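Local structure of ChrR-like cupin domain-containing protein (3CJX) at residues Arg144-Gln149 with Leu153-Ala158. The protein is of unknown function but adopts a cupin-like fold and belongs to the ChrR-like cupin family, whose members are built on a conserved beta-barrel. Residues are numbered along the deposited sequence; the frame is centred on the assembly and turned at random.
Sequences RAIREQ and LRYIAA
Ile-146 meets Leu-153 where helix 135-148 ends and the chain turns back beside it, at the C-terminal edge of a cupin-like beta fold. Their CA atoms, 7.3 Å apart, are the closest pair of CA atoms between the segments. The last helical turn is held by the bond from Gln-149 N to Ala-145 O (2.8 Å). Beyond Leu-153 the extended chain becomes strand 156-157, which adds to the mixed sheet parallel to strand 30-38.

Between the segments the contact is purely apolar. With CG1 anti to the carbonyl carbon (chi1 -71°) and an extended chi2, the CG1-CD1 arm of Ile-146 reaches out from the helix, so that its end methyl can meet two partners. The side chain crosses Leu-153 at about a right angle, CD1 meeting CD2 of that leucine. Leu-153, buried, also packs on Phe-33 and Leu-21, so a branched aliphatic chain suits a site walled by helix, loop and sheet. Tyr-155 suits a border position: its side chain touches Val-142 of the helix, while its OH hydrogen-bonds Asp-143 OD1, keeping the polar end satisfied. Ile-146 approaches the tyrosine ring at the edge, in its plane, with CD1 lying 3.9 Å from CE1 of Tyr-155.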
# COMPACT_ATOMS: atom_id res chain seq x y z
N ARG A 144 -2.92 -14.85 2.42
CA ARG A 144 -2.15 -15.72 3.31
C ARG A 144 -2.11 -15.12 4.71
O ARG A 144 -2.19 -15.84 5.70
CB ARG A 144 -0.71 -15.95 2.77
CG ARG A 144 0.42 -16.24 3.85
CD ARG A 144 1.78 -16.71 3.24
NE ARG A 144 2.07 -16.06 1.95
CZ ARG A 144 1.79 -16.56 0.74
NH1 ARG A 144 1.21 -17.76 0.58
NH2 ARG A 144 2.09 -15.84 -0.35
N ALA A 145 -1.98 -13.79 4.78
CA ALA A 145 -1.90 -13.11 6.07
C ALA A 145 -3.22 -13.24 6.83
O ALA A 145 -3.22 -13.42 8.05
CB ALA A 145 -1.52 -11.64 5.88
N ILE A 146 -4.33 -13.15 6.10
CA ILE A 146 -5.66 -13.28 6.69
C ILE A 146 -5.81 -14.65 7.36
O ILE A 146 -6.34 -14.74 8.46
CB ILE A 146 -6.78 -13.06 5.64
CG1 ILE A 146 -6.85 -11.57 5.25
CG2 ILE A 146 -8.14 -13.47 6.19
CD1 ILE A 146 -7.85 -11.26 4.11
N ARG A 147 -5.35 -15.70 6.68
CA ARG A 147 -5.36 -17.06 7.23
C ARG A 147 -4.38 -17.17 8.39
O ARG A 147 -4.80 -17.41 9.51
CB ARG A 147 -5.04 -18.13 6.17
N GLU A 148 -3.08 -16.96 8.12
CA GLU A 148 -2.02 -17.08 9.15
C GLU A 148 -2.26 -16.27 10.45
O GLU A 148 -1.99 -16.77 11.53
CB GLU A 148 -0.62 -16.75 8.59
CG GLU A 148 0.07 -17.89 7.84
N GLN A 149 -2.79 -15.06 10.33
CA GLN A 149 -3.04 -14.19 11.49
C GLN A 149 -4.47 -14.30 12.05
O GLN A 149 -4.84 -13.57 12.99
CB GLN A 149 -2.73 -12.73 11.14
CG GLN A 149 -1.32 -12.52 10.65
CD GLN A 149 -1.01 -11.07 10.32
OE1 GLN A 149 -1.75 -10.15 10.67
NE2 GLN A 149 0.09 -10.86 9.62
N LEU A 153 -11.17 -10.00 8.53
CA LEU A 153 -11.38 -8.84 7.67
C LEU A 153 -11.83 -9.24 6.26
O LEU A 153 -11.65 -10.39 5.84
CB LEU A 153 -10.07 -8.04 7.67
CG LEU A 153 -9.27 -7.44 6.54
CD1 LEU A 153 -7.99 -7.01 7.21
CD2 LEU A 153 -8.95 -8.39 5.41
N ARG A 154 -12.43 -8.28 5.56
CA ARG A 154 -12.88 -8.45 4.18
C ARG A 154 -12.44 -7.24 3.40
O ARG A 154 -12.37 -6.15 3.96
CB ARG A 154 -14.40 -8.48 4.06
CG ARG A 154 -15.11 -9.55 4.85
CD ARG A 154 -16.60 -9.55 4.47
NE ARG A 154 -17.23 -8.25 4.71
CZ ARG A 154 -18.46 -7.91 4.30
NH1 ARG A 154 -19.21 -8.76 3.60
NH2 ARG A 154 -18.92 -6.70 4.57
N TYR A 155 -12.17 -7.42 2.11
CA TYR A 155 -11.79 -6.32 1.22
C TYR A 155 -12.45 -6.55 -0.16
O TYR A 155 -13.03 -7.60 -0.41
CB TYR A 155 -10.26 -6.18 1.13
CG TYR A 155 -9.56 -7.35 0.47
CD1 TYR A 155 -9.16 -8.44 1.23
CD2 TYR A 155 -9.32 -7.37 -0.90
CE1 TYR A 155 -8.54 -9.52 0.64
CE2 TYR A 155 -8.69 -8.45 -1.50
CZ TYR A 155 -8.31 -9.53 -0.72
OH TYR A 155 -7.71 -10.63 -1.27
N ILE A 156 -12.37 -5.55 -1.03
CA ILE A 156 -12.99 -5.64 -2.34
C ILE A 156 -11.95 -6.07 -3.37
O ILE A 156 -10.82 -5.57 -3.36
CB ILE A 156 -13.57 -4.30 -2.77
CG1 ILE A 156 -14.48 -3.74 -1.68
CG2 ILE A 156 -14.30 -4.44 -4.10
CD1 ILE A 156 -15.56 -4.65 -1.30
N ALA A 157 -12.33 -7.00 -4.25
CA ALA A 157 -11.44 -7.52 -5.26
C ALA A 157 -12.15 -7.64 -6.59
O ALA A 157 -13.31 -8.01 -6.65
CB ALA A 157 -10.90 -8.88 -4.83
N ALA A 158 -11.44 -7.32 -7.67
CA ALA A 158 -11.98 -7.43 -9.02
C ALA A 158 -11.63 -8.82 -9.54
O ALA A 158 -10.49 -9.25 -9.40
CB ALA A 158 -11.39 -6.35 -9.91